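Local coordinates for protein inositol-1-monophosphatase (Thermotoga maritima, PDB 2P3N) that removes phosphate from fructose 1,6-bisphosphate, inositol phosphates and several other phosphate esters, as a magnesium-dependent homotetrameric enzyme, at residues L17-N27 and T39-M48; E145-F156 and V189-I197. All blocks are in the same frame, centred on the assembly; numbering follows the deposited sequence.

Interaction 1 (L17-N27 and T39-M48)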
loop_
_atom_site.group_PDB
_atom_site.type_symbol
_atom_site.label_atom_id
_atom_site.label_comp_id
_atom_site.label_asym_id
_atom_site.label_seq_id
_atom_site.Cartn_x
_atom_site.Cartn_y
_atom_site.Cartn_z
ATOM N N LEU A 17 -12.037 7.486 -5.520
ATOM C CA LEU A 17 -13.484 7.529 -5.468
ATOM C C LEU A 17 -13.983 6.121 -5.704
ATOM O O LEU A 17 -14.984 5.713 -5.130
ATOM C CB LEU A 17 -14.037 8.446 -6.549
ATOM C CG LEU A 17 -15.508 8.184 -6.857
ATOM C CD1 LEU A 17 -16.346 8.662 -5.698
ATOM C CD2 LEU A 17 -15.901 8.881 -8.136
ATOM N N LEU A 18 -13.283 5.381 -6.560
ATOM C CA LEU A 18 -13.669 4.011 -6.872
ATOM C C LEU A 18 -13.452 3.106 -5.672
ATOM O O LEU A 18 -14.199 2.151 -5.468
ATOM C CB LEU A 18 -12.858 3.464 -8.058
ATOM C CG LEU A 18 -13.098 4.063 -9.448
ATOM C CD1 LEU A 18 -12.261 3.326 -10.457
ATOM C CD2 LEU A 18 -14.554 3.958 -9.814
ATOM N N MET A 19 -12.427 3.410 -4.881
ATOM C CA MET A 19 -12.121 2.608 -3.708
ATOM C C MET A 19 -13.212 2.711 -2.654
ATOM O O MET A 19 -13.434 1.780 -1.879
ATOM C CB MET A 19 -10.783 3.029 -3.125
ATOM C CG MET A 19 -9.606 2.587 -3.968
ATOM S SD MET A 19 -9.500 0.801 -4.185
ATOM C CE MET A 19 -8.677 0.363 -2.676
ATOM N N ILE A 20 -13.892 3.849 -2.627
ATOM C CA ILE A 20 -14.976 4.058 -1.688
ATOM C C ILE A 20 -16.052 2.999 -1.918
ATOM O O ILE A 20 -16.590 2.423 -0.971
ATOM C CB ILE A 20 -15.626 5.447 -1.890
ATOM C CG1 ILE A 20 -14.661 6.543 -1.447
ATOM C CG2 ILE A 20 -16.944 5.516 -1.134
ATOM C CD1 ILE A 20 -15.233 7.925 -1.468
ATOM N N HIS A 21 -16.322 2.721 -3.186
ATOM C CA HIS A 21 -17.371 1.799 -3.574
ATOM C C HIS A 21 -16.965 0.395 -3.997
ATOM O O HIS A 21 -17.823 -0.436 -4.311
ATOM C CB HIS A 21 -18.166 2.453 -4.696
ATOM C CG HIS A 21 -18.658 3.826 -4.354
ATOM N ND1 HIS A 21 -19.756 4.043 -3.548
ATOM C CD2 HIS A 21 -18.162 5.051 -4.650
ATOM C CE1 HIS A 21 -19.912 5.341 -3.358
ATOM N NE2 HIS A 21 -18.958 5.974 -4.016
ATOM N N TRP A 22 -15.671 0.126 -4.013
ATOM C CA TRP A 22 -15.174 -1.172 -4.427
ATOM C C TRP A 22 -15.890 -2.304 -3.692
ATOM O O TRP A 22 -15.987 -2.296 -2.467
ATOM C CB TRP A 22 -13.665 -1.213 -4.195
ATOM C CG TRP A 22 -12.991 -2.445 -4.673
ATOM C CD1 TRP A 22 -13.294 -3.182 -5.789
ATOM C CD2 TRP A 22 -11.868 -3.081 -4.064
ATOM N NE1 TRP A 22 -12.425 -4.242 -5.907
ATOM C CE2 TRP A 22 -11.540 -4.202 -4.861
ATOM C CE3 TRP A 22 -11.107 -2.813 -2.925
ATOM C CZ2 TRP A 22 -10.480 -5.058 -4.545
ATOM C CZ3 TRP A 22 -10.055 -3.663 -2.612
ATOM C CH2 TRP A 22 -9.752 -4.772 -3.419
ATOM N N GLY A 23 -16.407 -3.263 -4.465
ATOM C CA GLY A 23 -17.124 -4.399 -3.912
ATOM C C GLY A 23 -18.380 -4.016 -3.146
ATOM O O GLY A 23 -19.055 -4.879 -2.593
ATOM N N ARG A 24 -18.716 -2.732 -3.129
ATOM C CA ARG A 24 -19.876 -2.267 -2.388
ATOM C C ARG A 24 -20.914 -1.516 -3.206
ATOM O O ARG A 24 -21.553 -0.607 -2.686
ATOM C CB ARG A 24 -19.428 -1.373 -1.230
ATOM C CG ARG A 24 -18.607 -2.071 -0.157
ATOM C CD ARG A 24 -17.786 -1.082 0.693
ATOM N NE ARG A 24 -16.504 -0.734 0.073
ATOM C CZ ARG A 24 -15.559 0.006 0.653
ATOM N NH1 ARG A 24 -14.429 0.265 0.010
ATOM N NH2 ARG A 24 -15.740 0.489 1.876
ATOM N N VAL A 25 -21.081 -1.861 -4.479
ATOM C CA VAL A 25 -22.111 -1.199 -5.283
ATOM C C VAL A 25 -23.318 -2.136 -5.353
ATOM O O VAL A 25 -23.248 -3.226 -5.932
ATOM C CB VAL A 25 -21.625 -0.859 -6.723
ATOM C CG1 VAL A 25 -21.096 -2.090 -7.415
ATOM C CG2 VAL A 25 -22.769 -0.277 -7.523
ATOM N N ASP A 26 -24.420 -1.717 -4.742
ATOM C CA ASP A 26 -25.633 -2.532 -4.716
ATOM C C ASP A 26 -26.445 -2.438 -6.006
ATOM O O ASP A 26 -27.161 -3.375 -6.373
ATOM C CB ASP A 26 -26.494 -2.136 -3.507
ATOM C CG ASP A 26 -26.677 -0.631 -3.386
ATOM O OD1 ASP A 26 -27.095 -0.173 -2.299
ATOM O OD2 ASP A 26 -26.407 0.092 -4.373
ATOM N N ASN A 27 -26.292 -1.316 -6.703
ATOM C CA ASN A 27 -27.002 -1.045 -7.945
ATOM C C ASN A 27 -26.340 -1.562 -9.232
ATOM O O ASN A 27 -25.794 -0.773 -10.003
ATOM C CB ASN A 27 -27.182 0.462 -8.065
ATOM C CG ASN A 27 -25.853 1.216 -7.940
ATOM O OD1 ASN A 27 -25.213 1.197 -6.882
ATOM N ND2 ASN A 27 -25.432 1.872 -9.025
ATOM N N THR A 39 -22.412 0.488 -13.644
ATOM C CA THR A 39 -22.948 0.969 -12.381
ATOM C C THR A 39 -22.975 2.487 -12.390
ATOM O O THR A 39 -22.527 3.121 -13.346
ATOM C CB THR A 39 -22.097 0.476 -11.177
ATOM O OG1 THR A 39 -20.847 1.182 -11.130
ATOM C CG2 THR A 39 -21.822 -1.006 -11.310
ATOM N N GLU A 40 -23.513 3.062 -11.322
ATOM C CA GLU A 40 -23.589 4.504 -11.190
ATOM C C GLU A 40 -22.199 5.074 -10.896
ATOM O O GLU A 40 -21.951 6.269 -11.106
ATOM C CB GLU A 40 -24.556 4.884 -10.063
ATOM C CG GLU A 40 -24.834 6.385 -9.951
ATOM C CD GLU A 40 -25.544 6.951 -11.183
ATOM O OE1 GLU A 40 -25.535 8.194 -11.370
ATOM O OE2 GLU A 40 -26.114 6.151 -11.961
ATOM N N ILE A 41 -21.288 4.226 -10.416
ATOM C CA ILE A 41 -19.935 4.692 -10.117
ATOM C C ILE A 41 -19.102 4.756 -11.399
ATOM O O ILE A 41 -18.154 5.538 -11.485
ATOM C CB ILE A 41 -19.242 3.799 -9.070
ATOM C CG1 ILE A 41 -20.049 3.798 -7.774
ATOM C CG2 ILE A 41 -17.881 4.367 -8.725
ATOM C CD1 ILE A 41 -21.428 3.229 -7.904
ATOM N N ASP A 42 -19.457 3.939 -12.393
ATOM C CA ASP A 42 -18.761 3.967 -13.681
ATOM C C ASP A 42 -18.976 5.388 -14.224
ATOM O O ASP A 42 -18.040 6.045 -14.687
ATOM C CB ASP A 42 -19.378 2.962 -14.670
ATOM C CG ASP A 42 -19.074 1.498 -14.318
ATOM O OD1 ASP A 42 -18.276 0.853 -15.039
ATOM O OD2 ASP A 42 -19.634 0.985 -13.330
ATOM N N ARG A 43 -20.227 5.849 -14.138
ATOM C CA ARG A 43 -20.632 7.177 -14.615
ATOM C C ARG A 43 -20.067 8.327 -13.799
ATOM O O ARG A 43 -19.643 9.340 -14.338
ATOM C CB ARG A 43 -22.153 7.315 -14.599
ATOM C CG ARG A 43 -22.910 6.344 -15.462
ATOM C CD ARG A 43 -24.397 6.672 -15.390
ATOM N NE ARG A 43 -25.225 5.691 -16.088
ATOM C CZ ARG A 43 -25.516 4.486 -15.615
ATOM N NH1 ARG A 43 -25.049 4.111 -14.430
ATOM N NH2 ARG A 43 -26.264 3.653 -16.327
ATOM N N GLU A 44 -20.106 8.182 -12.487
ATOM C CA GLU A 44 -19.600 9.213 -11.608
ATOM C C GLU A 44 -18.100 9.368 -11.842
ATOM O O GLU A 44 -17.575 10.480 -11.841
ATOM C CB GLU A 44 -19.910 8.812 -10.167
ATOM C CG GLU A 44 -19.336 9.707 -9.104
ATOM C CD GLU A 44 -19.899 9.382 -7.737
ATOM O OE1 GLU A 44 -20.204 8.198 -7.479
ATOM O OE2 GLU A 44 -20.030 10.313 -6.920
ATOM N N ALA A 45 -17.423 8.246 -12.064
ATOM C CA ALA A 45 -15.992 8.248 -12.305
ATOM C C ALA A 45 -15.714 8.901 -13.646
ATOM O O ALA A 45 -14.741 9.643 -13.801
ATOM C CB ALA A 45 -15.460 6.827 -12.301
ATOM N N GLN A 46 -16.582 8.627 -14.612
ATOM C CA GLN A 46 -16.431 9.189 -15.941
ATOM C C GLN A 46 -16.681 10.683 -15.943
ATOM O O GLN A 46 -16.024 11.423 -16.681
ATOM C CB GLN A 46 -17.397 8.530 -16.908
ATOM C CG GLN A 46 -17.065 8.844 -18.351
ATOM C CD GLN A 46 -18.049 8.235 -19.311
ATOM O OE1 GLN A 46 -19.028 8.877 -19.695
ATOM N NE2 GLN A 46 -17.810 6.978 -19.694
ATOM N N ARG A 47 -17.640 11.126 -15.127
ATOM C CA ARG A 47 -17.964 12.554 -15.042
ATOM C C ARG A 47 -16.761 13.264 -14.460
ATOM O O ARG A 47 -16.300 14.282 -14.984
ATOM C CB ARG A 47 -19.171 12.817 -14.134
ATOM C CG ARG A 47 -20.492 12.272 -14.638
ATOM C CD ARG A 47 -21.654 12.847 -13.833
ATOM N NE ARG A 47 -22.904 12.111 -14.035
ATOM C CZ ARG A 47 -23.179 10.934 -13.475
ATOM N NH1 ARG A 47 -22.294 10.354 -12.675
ATOM N NH2 ARG A 47 -24.343 10.339 -13.709
ATOM N N MET A 48 -16.259 12.710 -13.364
ATOM C CA MET A 48 -15.105 13.280 -12.701
ATOM C C MET A 48 -13.972 13.499 -13.711
ATOM O O MET A 48 -13.389 14.587 -13.779
ATOM C CB MET A 48 -14.661 12.363 -11.557
ATOM C CG MET A 48 -13.673 13.021 -10.611
ATOM S SD MET A 48 -13.592 12.294 -8.953
ATOM C CE MET A 48 -14.691 13.377 -8.021
#

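Interaction 2 (E145-F156 and V189-I197)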
loop_
_atom_site.group_PDB
_atom_site.type_symbol
_atom_site.label_atom_id
_atom_site.label_comp_id
_atom_site.label_asym_id
_atom_site.label_seq_id
_atom_site.Cartn_x
_atom_site.Cartn_y
_atom_site.Cartn_z
ATOM N N GLU A 145 7.915 -21.599 -21.532
ATOM C CA GLU A 145 8.324 -20.803 -20.382
ATOM C C GLU A 145 7.531 -19.497 -20.398
ATOM O O GLU A 145 8.010 -18.461 -19.927
ATOM C CB GLU A 145 9.830 -20.499 -20.445
ATOM C CG GLU A 145 10.259 -19.648 -21.641
ATOM C CD GLU A 145 11.672 -19.082 -21.500
ATOM O OE1 GLU A 145 11.927 -18.326 -20.534
ATOM O OE2 GLU A 145 12.528 -19.388 -22.358
ATOM N N CYS A 146 6.315 -19.560 -20.942
ATOM C CA CYS A 146 5.451 -18.386 -21.059
ATOM C C CYS A 146 4.139 -18.435 -20.293
ATOM O O CYS A 146 3.595 -19.500 -20.026
ATOM C CB CYS A 146 5.117 -18.117 -22.528
ATOM S SG CYS A 146 6.336 -17.166 -23.434
ATOM N N VAL A 147 3.638 -17.252 -19.954
ATOM C CA VAL A 147 2.371 -17.111 -19.262
ATOM C C VAL A 147 1.576 -16.114 -20.087
ATOM O O VAL A 147 1.933 -14.934 -20.177
ATOM C CB VAL A 147 2.548 -16.588 -17.829
ATOM C CG1 VAL A 147 1.195 -16.399 -17.176
ATOM C CG2 VAL A 147 3.363 -17.578 -17.026
ATOM N N GLY A 148 0.514 -16.612 -20.718
ATOM C CA GLY A 148 -0.324 -15.773 -21.553
ATOM C C GLY A 148 -1.630 -15.426 -20.879
ATOM O O GLY A 148 -1.975 -16.006 -19.843
ATOM N N SER A 149 -2.368 -14.493 -21.478
ATOM C CA SER A 149 -3.635 -14.052 -20.910
ATOM C C SER A 149 -4.754 -13.885 -21.950
ATOM O O SER A 149 -4.484 -13.690 -23.135
ATOM C CB SER A 149 -3.404 -12.726 -20.171
ATOM O OG SER A 149 -4.531 -12.366 -19.393
ATOM N N THR A 150 -6.005 -13.968 -21.493
ATOM C CA THR A 150 -7.180 -13.790 -22.354
ATOM C C THR A 150 -8.308 -13.203 -21.521
ATOM O O THR A 150 -8.216 -13.153 -20.297
ATOM C CB THR A 150 -7.708 -15.122 -22.931
ATOM O OG1 THR A 150 -6.652 -15.805 -23.608
ATOM C CG2 THR A 150 -8.829 -14.867 -23.933
ATOM N N GLY A 151 -9.371 -12.766 -22.192
ATOM C CA GLY A 151 -10.530 -12.218 -21.504
ATOM C C GLY A 151 -11.696 -13.184 -21.626
ATOM O O GLY A 151 -11.690 -14.042 -22.507
ATOM N N SER A 152 -12.693 -13.064 -20.757
ATOM C CA SER A 152 -13.839 -13.966 -20.815
ATOM C C SER A 152 -14.753 -13.691 -22.006
ATOM O O SER A 152 -15.578 -12.780 -21.972
ATOM C CB SER A 152 -14.642 -13.871 -19.527
ATOM O OG SER A 152 -13.821 -14.168 -18.415
ATOM N N TYR A 153 -14.609 -14.494 -23.053
ATOM C CA TYR A 153 -15.419 -14.321 -24.250
ATOM C C TYR A 153 -16.340 -15.498 -24.482
ATOM O O TYR A 153 -16.320 -16.480 -23.744
ATOM C CB TYR A 153 -14.523 -14.141 -25.473
ATOM C CG TYR A 153 -13.455 -13.101 -25.271
ATOM C CD1 TYR A 153 -13.788 -11.802 -24.892
ATOM C CD2 TYR A 153 -12.107 -13.419 -25.430
ATOM C CE1 TYR A 153 -12.804 -10.843 -24.674
ATOM C CE2 TYR A 153 -11.114 -12.466 -25.216
ATOM C CZ TYR A 153 -11.471 -11.182 -24.837
ATOM O OH TYR A 153 -10.502 -10.232 -24.620
ATOM N N VAL A 154 -17.141 -15.376 -25.533
ATOM C CA VAL A 154 -18.103 -16.391 -25.935
ATOM C C VAL A 154 -17.546 -17.810 -25.792
ATOM O O VAL A 154 -17.444 -18.336 -24.686
ATOM C CB VAL A 154 -18.557 -16.124 -27.404
ATOM C CG1 VAL A 154 -17.350 -16.127 -28.342
ATOM C CG2 VAL A 154 -19.599 -17.141 -27.833
ATOM N N ASP A 155 -17.190 -18.423 -26.912
ATOM C CA ASP A 155 -16.655 -19.772 -26.919
ATOM C C ASP A 155 -15.150 -19.706 -27.093
ATOM O O ASP A 155 -14.449 -20.703 -26.931
ATOM C CB ASP A 155 -17.261 -20.564 -28.077
ATOM C CG ASP A 155 -18.742 -20.841 -27.889
ATOM O OD1 ASP A 155 -19.519 -19.881 -27.709
ATOM O OD2 ASP A 155 -19.133 -22.028 -27.927
ATOM N N PHE A 156 -14.670 -18.515 -27.435
ATOM C CA PHE A 156 -13.252 -18.265 -27.662
ATOM C C PHE A 156 -12.360 -18.672 -26.491
ATOM O O PHE A 156 -11.458 -19.504 -26.631
ATOM C CB PHE A 156 -13.048 -16.783 -27.959
ATOM C CG PHE A 156 -11.635 -16.419 -28.269
ATOM C CD1 PHE A 156 -10.697 -16.283 -27.251
ATOM C CD2 PHE A 156 -11.232 -16.233 -29.587
ATOM C CE1 PHE A 156 -9.376 -15.969 -27.539
ATOM C CE2 PHE A 156 -9.911 -15.918 -29.893
ATOM C CZ PHE A 156 -8.979 -15.784 -28.866
ATOM N N VAL A 189 3.373 -10.609 -17.980
ATOM C CA VAL A 189 2.815 -11.681 -18.805
ATOM C C VAL A 189 3.537 -11.654 -20.121
ATOM O O VAL A 189 4.210 -10.671 -20.442
ATOM C CB VAL A 189 1.307 -11.545 -19.101
ATOM C CG1 VAL A 189 0.509 -12.053 -17.917
ATOM C CG2 VAL A 189 0.960 -10.107 -19.456
ATOM N N ASP A 190 3.384 -12.724 -20.894
ATOM C CA ASP A 190 4.075 -12.829 -22.168
ATOM C C ASP A 190 3.255 -12.391 -23.367
ATOM O O ASP A 190 3.799 -11.899 -24.352
ATOM C CB ASP A 190 4.598 -14.256 -22.323
ATOM C CG ASP A 190 5.612 -14.613 -21.235
ATOM O OD1 ASP A 190 6.680 -13.960 -21.179
ATOM O OD2 ASP A 190 5.341 -15.529 -20.427
ATOM N N PHE A 191 1.942 -12.554 -23.276
ATOM C CA PHE A 191 1.069 -12.136 -24.359
ATOM C C PHE A 191 -0.375 -12.061 -23.898
ATOM O O PHE A 191 -0.786 -12.774 -22.976
ATOM C CB PHE A 191 1.212 -13.077 -25.563
ATOM C CG PHE A 191 0.926 -14.520 -25.250
ATOM C CD1 PHE A 191 -0.380 -14.968 -25.093
ATOM C CD2 PHE A 191 1.969 -15.430 -25.104
ATOM C CE1 PHE A 191 -0.648 -16.311 -24.790
ATOM C CE2 PHE A 191 1.717 -16.777 -24.800
ATOM C CZ PHE A 191 0.407 -17.218 -24.642
ATOM N N PHE A 192 -1.133 -11.174 -24.541
ATOM C CA PHE A 192 -2.540 -10.963 -24.221
ATOM C C PHE A 192 -3.335 -10.844 -25.522
ATOM O O PHE A 192 -2.935 -10.125 -26.446
ATOM C CB PHE A 192 -2.689 -9.690 -23.362
ATOM C CG PHE A 192 -4.120 -9.339 -23.010
ATOM C CD1 PHE A 192 -4.966 -10.275 -22.419
ATOM C CD2 PHE A 192 -4.622 -8.067 -23.281
ATOM C CE1 PHE A 192 -6.292 -9.946 -22.105
ATOM C CE2 PHE A 192 -5.939 -7.733 -22.970
ATOM C CZ PHE A 192 -6.775 -8.673 -22.382
ATOM N N VAL A 193 -4.458 -11.559 -25.584
ATOM C CA VAL A 193 -5.318 -11.565 -26.765
ATOM C C VAL A 193 -6.779 -11.257 -26.433
ATOM O O VAL A 193 -7.358 -11.864 -25.526
ATOM C CB VAL A 193 -5.237 -12.931 -27.473
ATOM C CG1 VAL A 193 -3.814 -13.178 -27.954
ATOM C CG2 VAL A 193 -5.649 -14.035 -26.519
ATOM N N THR A 194 -7.366 -10.307 -27.166
ATOM C CA THR A 194 -8.760 -9.907 -26.957
ATOM C C THR A 194 -9.603 -10.103 -28.208
ATOM O O THR A 194 -9.079 -10.280 -29.309
ATOM C CB THR A 194 -8.908 -8.424 -26.542
ATOM O OG1 THR A 194 -8.432 -7.577 -27.594
ATOM C CG2 THR A 194 -8.133 -8.136 -25.282
ATOM N N TRP A 195 -10.917 -10.026 -28.027
ATOM C CA TRP A 195 -11.861 -10.242 -29.111
ATOM C C TRP A 195 -13.101 -9.372 -28.946
ATOM O O TRP A 195 -13.746 -9.389 -27.902
ATOM C CB TRP A 195 -12.264 -11.714 -29.103
ATOM C CG TRP A 195 -12.683 -12.252 -30.412
ATOM C CD1 TRP A 195 -12.331 -11.781 -31.644
ATOM C CD2 TRP A 195 -13.437 -13.449 -30.638
ATOM N NE1 TRP A 195 -12.812 -12.617 -32.627
ATOM C CE2 TRP A 195 -13.494 -13.649 -32.038
ATOM C CE3 TRP A 195 -14.067 -14.376 -29.794
ATOM C CZ2 TRP A 195 -14.155 -14.744 -32.616
ATOM C CZ3 TRP A 195 -14.727 -15.470 -30.370
ATOM C CH2 TRP A 195 -14.762 -15.641 -31.767
ATOM N N ARG A 196 -13.435 -8.624 -29.990
ATOM C CA ARG A 196 -14.605 -7.755 -29.970
ATOM C C ARG A 196 -14.540 -6.763 -28.823
ATOM O O ARG A 196 -15.414 -6.751 -27.961
ATOM C CB ARG A 196 -15.890 -8.579 -29.830
ATOM C CG ARG A 196 -15.965 -9.797 -30.733
ATOM C CD ARG A 196 -17.392 -10.307 -30.814
ATOM N NE ARG A 196 -17.459 -11.697 -31.249
ATOM C CZ ARG A 196 -17.009 -12.723 -30.535
ATOM N NH1 ARG A 196 -16.453 -12.521 -29.346
ATOM N NH2 ARG A 196 -17.132 -13.956 -31.002
ATOM N N ILE A 197 -13.503 -5.932 -28.818
ATOM C CA ILE A 197 -13.324 -4.928 -27.774
ATOM C C ILE A 197 -13.368 -3.522 -28.384
ATOM O O ILE A 197 -13.092 -3.346 -29.568
ATOM C CB ILE A 197 -11.970 -5.127 -27.052
ATOM C CG1 ILE A 197 -10.810 -4.702 -27.962
ATOM C CG2 ILE A 197 -11.802 -6.585 -26.659
ATOM C CD1 ILE A 197 -10.707 -5.480 -29.235
#

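Interaction 1 (L17-N27 and T39-M48)
The imidazole of His21 lies between two isoleucines: Ile41 CG1 sits over one face in a CH-pi contact, 4.0 Å from the centroid of the His21 ring, while Ile20 CG2 covers the opposite face. Glu44 OE1 approaches His21 NE2 obliquely at 4.3 Å. Ile41 packs against three neighbours, chiefly through a different carbon for each: CG1 faces the histidine, CG2 reaches Leu18 CD2 at 3.5 Å, and Ile41 CD1 meets Val25 CG2 at 3.8 Å. Leu18 CD2 continues to the methyl of Ala45, one helical turn beyond Ile41. These side chains fill the seam between the C-terminal end of helix 2-21 and the start of helix 40-56; the axes of 17-21 and 40-48 run antiparallel (167°), 10.5 Å apart. The two helices, joined through a short beta hairpin, are the pair that opens the inositol monophosphatase fold. Farther along, Leu17 swings its CG to the side of the carbonyl carbon (chi1 161°), which carries CD2 to 3.7 Å from Glu44 CG, against the aliphatic stem of an extended glutamate; Met48 SD borders the same methyl. At the other end Val25 CG2 rests on Thr39 CB, beside the first turn of helix 40-56. Thr39 is the N-cap, its OG1 accepting from Ile41 N; with Asp42 it makes a capping box, Thr39 N donating to Asp42 OD2 at 2.8 Å from above the carboxylate plane. Asp42 OD2 also accepts a hydrogen bond from Thr39 OG1, so two bonds grip one oxygen. Asp42 OD1 pairs with Thr84, which probably binds substrate, and Leu18 packs on Ile81, a magnesium ligand. A loose salt-bridge network lies outside the seam: Arg47 bonds Glu40 weakly, Arg43 pairs with it by charge alone.

Interaction 2 (E145-F156 and V189-I197)
Val147 and Asp190 are joined twice: Asp190 N donates to Val147 O at 2.7 Å and nearly straight (171°), and Val147 N points at Asp190 OD2, though the modelled 2.5 Å is doubtfully short. Asp190 OD1 turns instead to Ser138. The strands then pair in parallel around Ser149, whose N donates to Phe191 O at 2.8 Å and whose O accepts from Val193 N at 3.2 Å; its hydroxyl bonds to Arg172 O on the next strand. Phe191 (chi1 57°) folds its ring over the backbone, with Gly148 CA in a CH-pi contact 3.5 Å from the ring centroid. Thr150 OG1, buried, abuts Val193 CG2. Beyond strand 147-150, Tyr153 has Trp195 CB over one ring face and Gly151 O over the other, with Val193 O at its edge. The Trp195 indole lies between Phe156, its ring oblique at 46° but modelled too tightly for details to be trusted, and the guanidinium of Arg196, while Val154 CG1 touches both Trp195 and Arg196. These are adjacent parallel strands in the five-stranded sheet of the inositol monophosphatase fold, and the second runs into Arg196, a probable substrate-binding residue.

From the N terminus, helix 2-21 ends within 17-27, and after a small beta hairpin the chain returns through 39-48, so interaction 1 closes a short loop of 11 residues. The chain then builds the seven-stranded mixed sheet before reaching 145-156. From there it passes through helix 156-167, strand 170-172 and helix 177-185 to 189-197, where interaction 2 closes a longer loop. The two loops follow in series and neither nest nor cross. The nearest atoms of interaction 1 and interaction 2 are about 14 Å apart. Interaction 1 joins the N-terminal helices beside Ile81, a magnesium ligand, whereas interaction 2 joins neighbouring strands of the five-stranded sheet.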